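[Ribosomal protein bS18]-alanine N-acetyltransferase (Escherichia coli O157:H7, PDB 5ISV) probably acetylates the N-terminal alanine of ribosomal protein bS18, using acetyl-CoA as the acetyl donor. Local coordinates at residues E93-S107 against R136-M148. Numbering follows the deposited sequence. Where two conformers were deposited one is given.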
loop_
_atom_site.group_PDB
_atom_site.type_symbol
_atom_site.label_atom_id
_atom_site.label_comp_id
_atom_site.label_asym_id
_atom_site.label_seq_id
_atom_site.Cartn_x
_atom_site.Cartn_y
_atom_site.Cartn_z
ATOM N N GLU A 93 11.773 6.950 -0.333
ATOM C CA GLU A 93 13.199 7.014 -0.578
ATOM C C GLU A 93 13.721 8.440 -0.343
ATOM O O GLU A 93 14.757 8.650 0.272
ATOM C CB GLU A 93 13.526 6.502 -1.993
ATOM C CG GLU A 93 14.985 6.124 -2.212
ATOM C CD GLU A 93 15.886 7.276 -2.577
ATOM O OE1 GLU A 93 15.396 8.403 -2.824
ATOM O OE2 GLU A 93 17.102 7.065 -2.619
ATOM N N LYS A 94 13.005 9.452 -0.857
ATOM C CA LYS A 94 13.401 10.839 -0.598
ATOM C C LYS A 94 13.520 11.186 0.887
ATOM O O LYS A 94 14.345 12.002 1.279
ATOM C CB LYS A 94 12.419 11.818 -1.280
ATOM C CG LYS A 94 12.593 11.868 -2.793
ATOM C CD LYS A 94 11.796 12.977 -3.474
ATOM C CE LYS A 94 10.569 12.447 -4.183
ATOM N NZ LYS A 94 9.843 13.545 -4.884
ATOM N N ARG A 95 12.677 10.552 1.699
ATOM C CA ARG A 95 12.623 10.770 3.150
ATOM C C ARG A 95 13.601 9.893 3.934
ATOM O O ARG A 95 13.665 9.985 5.172
ATOM C CB ARG A 95 11.196 10.525 3.645
ATOM C CG ARG A 95 10.218 11.604 3.238
ATOM C CD ARG A 95 8.782 11.147 3.450
ATOM N NE ARG A 95 7.866 12.191 2.969
ATOM C CZ ARG A 95 6.942 12.807 3.690
ATOM N NH1 ARG A 95 6.734 12.497 4.974
ATOM N NH2 ARG A 95 6.219 13.765 3.116
ATOM N N GLY A 96 14.353 9.044 3.238
ATOM C CA GLY A 96 15.347 8.199 3.889
ATOM C C GLY A 96 14.755 6.995 4.586
ATOM O O GLY A 96 15.429 6.350 5.381
ATOM N N VAL A 97 13.523 6.624 4.259
ATOM C CA VAL A 97 12.881 5.467 4.894
ATOM C C VAL A 97 13.608 4.197 4.472
ATOM O O VAL A 97 13.993 4.038 3.306
ATOM C CB VAL A 97 11.388 5.420 4.498
ATOM C CG1 VAL A 97 10.724 4.094 4.788
ATOM C CG2 VAL A 97 10.638 6.572 5.162
ATOM N N ALA A 98 13.874 3.326 5.437
ATOM C CA ALA A 98 14.684 2.132 5.197
ATOM C C ALA A 98 13.960 0.983 4.531
ATOM O O ALA A 98 14.538 0.303 3.676
ATOM C CB ALA A 98 15.277 1.661 6.500
ATOM N N THR A 99 12.725 0.715 4.955
ATOM C CA THR A 99 11.952 -0.406 4.422
ATOM C C THR A 99 10.504 -0.025 4.293
ATOM O O THR A 99 10.042 0.912 4.970
ATOM C CB THR A 99 12.031 -1.648 5.343
ATOM O OG1 THR A 99 11.593 -1.268 6.653
ATOM C CG2 THR A 99 13.444 -2.211 5.412
ATOM N N LEU A 100 9.835 -0.722 3.364
ATOM C CA LEU A 100 8.379 -0.719 3.238
ATOM C C LEU A 100 7.896 -2.178 3.387
ATOM O O LEU A 100 8.349 -3.061 2.678
ATOM C CB LEU A 100 7.956 -0.128 1.886
ATOM C CG LEU A 100 6.490 -0.255 1.502
ATOM C CD1 LEU A 100 5.587 0.519 2.476
ATOM C CD2 LEU A 100 6.279 0.328 0.098
ATOM N N TRP A 101 6.907 -2.371 4.235
ATOM C CA TRP A 101 6.304 -3.679 4.531
ATOM C C TRP A 101 4.850 -3.711 4.079
ATOM O O TRP A 101 4.156 -2.701 4.127
ATOM C CB TRP A 101 6.285 -3.894 6.073
ATOM C CG TRP A 101 7.602 -3.911 6.678
ATOM C CD1 TRP A 101 8.370 -2.833 7.039
ATOM C CD2 TRP A 101 8.368 -5.076 6.978
ATOM N NE1 TRP A 101 9.572 -3.264 7.527
ATOM C CE2 TRP A 101 9.601 -4.638 7.486
ATOM C CE3 TRP A 101 8.145 -6.452 6.840
ATOM C CZ2 TRP A 101 10.588 -5.532 7.927
ATOM C CZ3 TRP A 101 9.152 -7.350 7.270
ATOM C CH2 TRP A 101 10.346 -6.886 7.785
ATOM N N LEU A 102 4.389 -4.875 3.691
ATOM C CA LEU A 102 2.956 -5.089 3.402
ATOM C C LEU A 102 2.575 -6.514 3.688
ATOM O O LEU A 102 3.446 -7.372 3.897
ATOM C CB LEU A 102 2.590 -4.739 1.927
ATOM C CG LEU A 102 3.283 -5.536 0.827
ATOM C CD1 LEU A 102 2.665 -6.909 0.553
ATOM C CD2 LEU A 102 3.259 -4.732 -0.484
ATOM N N GLU A 103 1.276 -6.770 3.707
ATOM C CA GLU A 103 0.731 -8.091 3.933
ATOM C C GLU A 103 -0.245 -8.390 2.789
ATOM O O GLU A 103 -1.008 -7.488 2.382
ATOM C CB GLU A 103 -0.038 -8.064 5.251
ATOM C CG GLU A 103 0.223 -9.194 6.159
ATOM C CD GLU A 103 -0.259 -8.948 7.578
ATOM O OE1 GLU A 103 -1.228 -8.202 7.777
ATOM O OE2 GLU A 103 0.341 -9.515 8.500
ATOM N N VAL A 104 -0.205 -9.597 2.253
ATOM C CA VAL A 104 -1.056 -9.960 1.131
ATOM C C VAL A 104 -1.597 -11.365 1.319
ATOM O O VAL A 104 -0.887 -12.271 1.749
ATOM C CB VAL A 104 -0.285 -9.781 -0.224
ATOM C CG1 VAL A 104 1.009 -10.549 -0.254
ATOM C CG2 VAL A 104 -1.130 -10.167 -1.433
ATOM N N ARG A 105 -2.872 -11.567 1.038
ATOM C CA ARG A 105 -3.478 -12.890 0.984
ATOM C C ARG A 105 -2.719 -13.807 0.048
ATOM O O ARG A 105 -2.439 -13.431 -1.096
ATOM C CB ARG A 105 -4.943 -12.763 0.554
ATOM C CG ARG A 105 -5.802 -12.247 1.665
ATOM C CD ARG A 105 -7.126 -11.687 1.198
ATOM N NE ARG A 105 -7.995 -11.332 2.298
ATOM C CZ ARG A 105 -8.818 -12.170 2.929
ATOM N NH1 ARG A 105 -8.902 -13.447 2.570
ATOM N NH2 ARG A 105 -9.558 -11.727 3.942
ATOM N N ALA A 106 -2.400 -15.017 0.494
ATOM C CA ALA A 106 -1.581 -15.941 -0.302
ATOM C C ALA A 106 -2.188 -16.303 -1.671
ATOM O O ALA A 106 -1.466 -16.663 -2.593
ATOM C CB ALA A 106 -1.333 -17.199 0.495
ATOM N N SER A 107 -3.518 -16.237 -1.779
ATOM C CA SER A 107 -4.182 -16.605 -3.034
ATOM C C SER A 107 -4.053 -15.529 -4.105
ATOM O O SER A 107 -4.385 -15.801 -5.262
ATOM C CB SER A 107 -5.657 -16.873 -2.809
ATOM O OG SER A 107 -6.299 -15.743 -2.250
ATOM N N ARG A 136 -10.040 -20.422 5.910
ATOM C CA ARG A 136 -8.933 -19.486 6.217
ATOM C C ARG A 136 -7.792 -19.569 5.180
ATOM O O ARG A 136 -7.673 -20.565 4.482
ATOM C CB ARG A 136 -8.421 -19.717 7.639
ATOM C CG ARG A 136 -9.524 -19.520 8.686
ATOM C CD ARG A 136 -8.977 -19.103 10.011
ATOM N NE ARG A 136 -8.520 -17.716 10.074
ATOM C CZ ARG A 136 -9.277 -16.631 10.252
ATOM N NH1 ARG A 136 -8.674 -15.458 10.367
ATOM N NH2 ARG A 136 -10.606 -16.687 10.289
ATOM N N GLU A 137 -7.011 -18.499 5.030
ATOM C CA GLU A 137 -5.840 -18.514 4.146
ATOM C C GLU A 137 -4.680 -17.759 4.774
ATOM O O GLU A 137 -4.868 -16.894 5.649
ATOM C CB GLU A 137 -6.172 -17.968 2.731
ATOM C CG GLU A 137 -6.330 -16.460 2.583
ATOM C CD GLU A 137 -6.465 -16.019 1.128
ATOM O OE1 GLU A 137 -7.262 -15.104 0.890
ATOM O OE2 GLU A 137 -5.751 -16.561 0.258
ATOM N N ASP A 138 -3.486 -18.100 4.321
ATOM C CA ASP A 138 -2.277 -17.507 4.832
ATOM C C ASP A 138 -2.144 -16.055 4.386
ATOM O O ASP A 138 -2.661 -15.631 3.316
ATOM C CB ASP A 138 -1.051 -18.280 4.365
ATOM C CG ASP A 138 -0.988 -19.737 4.881
ATOM O OD1 ASP A 138 -1.804 -20.186 5.724
ATOM O OD2 ASP A 138 -0.107 -20.451 4.371
ATOM N N ALA A 139 -1.446 -15.292 5.199
ATOM C CA ALA A 139 -0.916 -13.978 4.860
ATOM C C ALA A 139 0.552 -14.119 4.526
ATOM O O ALA A 139 1.269 -14.906 5.144
ATOM C CB ALA A 139 -1.078 -13.038 6.030
ATOM N N ILE A 140 0.999 -13.413 3.491
ATOM C CA ILE A 140 2.414 -13.337 3.164
ATOM C C ILE A 140 2.829 -11.955 3.564
ATOM O O ILE A 140 2.223 -10.971 3.086
ATOM C CB ILE A 140 2.707 -13.527 1.647
ATOM C CG1 ILE A 140 2.026 -14.779 1.089
ATOM C CG2 ILE A 140 4.205 -13.548 1.400
ATOM C CD1 ILE A 140 2.420 -16.069 1.748
ATOM N N ILE A 141 3.839 -11.822 4.386
ATOM C CA ILE A 141 4.419 -10.548 4.768
ATOM C C ILE A 141 5.581 -10.342 3.817
ATOM O O ILE A 141 6.458 -11.191 3.688
ATOM C CB ILE A 141 4.915 -10.534 6.234
ATOM C CG1 ILE A 141 3.727 -10.608 7.177
ATOM C CG2 ILE A 141 5.627 -9.229 6.544
ATOM C CD1 ILE A 141 2.645 -11.591 6.847
ATOM N N MET A 142 5.562 -9.214 3.116
ATOM C CA MET A 142 6.639 -8.852 2.200
ATOM C C MET A 142 7.338 -7.569 2.631
ATOM O O MET A 142 6.701 -6.644 3.182
ATOM C CB MET A 142 6.099 -8.748 0.760
ATOM C CG MET A 142 5.227 -9.924 0.341
ATOM S SD MET A 142 4.793 -9.906 -1.404
ATOM C CE MET A 142 6.323 -10.463 -2.105
ATOM N N ALA A 143 8.631 -7.500 2.323
ATOM C CA ALA A 143 9.465 -6.332 2.656
ATOM C C ALA A 143 10.261 -5.838 1.433
ATOM O O ALA A 143 10.811 -6.624 0.681
ATOM C CB ALA A 143 10.428 -6.691 3.803
ATOM N N LEU A 144 10.316 -4.525 1.284
ATOM C CA LEU A 144 11.103 -3.871 0.274
ATOM C C LEU A 144 12.139 -2.955 0.937
ATOM O O LEU A 144 11.791 -1.979 1.570
ATOM C CB LEU A 144 10.197 -3.064 -0.621
ATOM C CG LEU A 144 10.963 -2.203 -1.641
ATOM C CD1 LEU A 144 11.687 -3.042 -2.676
ATOM C CD2 LEU A 144 10.011 -1.253 -2.359
ATOM N N PRO A 145 13.423 -3.285 0.784
ATOM C CA PRO A 145 14.467 -2.325 1.185
ATOM C C PRO A 145 14.414 -1.103 0.253
ATOM O O PRO A 145 14.291 -1.289 -0.942
ATOM C CB PRO A 145 15.768 -3.127 1.042
ATOM C CG PRO A 145 15.318 -4.538 1.085
ATOM C CD PRO A 145 13.986 -4.576 0.393
ATOM N N ILE A 146 14.510 0.084 0.826
ATOM C CA ILE A 146 14.477 1.313 0.077
ATOM C C ILE A 146 15.807 2.052 0.221
ATOM O O ILE A 146 16.638 2.003 -0.670
ATOM C CB ILE A 146 13.232 2.154 0.472
ATOM C CG1 ILE A 146 11.983 1.351 0.052
ATOM C CG2 ILE A 146 13.223 3.521 -0.233
ATOM C CD1 ILE A 146 10.666 2.015 0.347
ATOM N N SER A 147 16.031 2.726 1.343
ATOM C CA SER A 147 17.167 3.624 1.473
ATOM C C SER A 147 18.431 2.898 1.992
ATOM O O SER A 147 18.383 1.927 2.793
ATOM C CB SER A 147 16.828 4.812 2.385
ATOM O OG SER A 147 15.696 5.533 1.866
ATOM N N MET A 148 19.557 3.422 1.542
ATOM C CA MET A 148 20.851 2.967 1.998
ATOM C C MET A 148 21.326 3.764 3.220
ATOM O O MET A 148 21.029 4.951 3.362
ATOM C CB MET A 148 21.886 3.075 0.884
ATOM C CG MET A 148 21.566 2.272 -0.379
ATOM S SD MET A 148 20.700 3.131 -1.609
ATOM C CE MET A 148 22.127 3.858 -2.395
HETATM O O HOH W 1 18.800 6.586 4.797
HETATM O O HOH W 2 17.169 -0.576 3.598
#
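Glu137 holds Arg105 and Ser107, at and just past the C-terminal end of strand 99-105, with both carboxylate oxygens. Its CG sits between the backbone N and the carbonyl carbon (chi1 75°), and the extended chain beyond carries the carboxylate across to them. OE2 accepts two bonds: Ser107 OG arrives at 2.7 Å on the syn lone pair, and Ser107 N on the same syn side but out of the carboxylate plane. OE1 offers its anti lone pair to Arg105 NH1, 2.9 Å away in a salt bridge; OE1 lies at the edge of the guanidinium, whose plane is turned 62° from the carboxylate. Arg105 NH1 also reaches Pro131 O, and Phe25 makes a cation-pi contact with Arg105.

At the other end, Ile146 and Ser147 close over the turn that leaves helix 80-94. Ile146 forks: CG2 rests on Glu93 CB at 3.5 Å, while CD1 reaches Leu100 CB, wedging the residue between helix end and strand. Its N-H points almost straight (172°) at Ala98 O. Ser147 OG donates to Val97 O at 2.7 Å, from above the carbonyl plane, and its N adds a weak bond to the same oxygen.

Between these ends, strands 99-105 and 136-145 pair antiparallel, with reciprocal backbone bonds at Leu100-Leu144, Leu102-Met142 and Val104-Ile140, whose side chains share one face of the central sheet of this GNAT fold. On the other face Ala143 CB lies over the Trp101 six-membered ring, 3.8 Å from its centroid, and the Ile141 side chain runs alongside that of Glu103, the predicted proton acceptor, its CD1 3.5 Å from Glu103 CG; Glu103 OE2 is salt-bridged to Arg126. Donors on both oxygens fix the rotation of the Glu137 carboxylate and would probably favour its charged form.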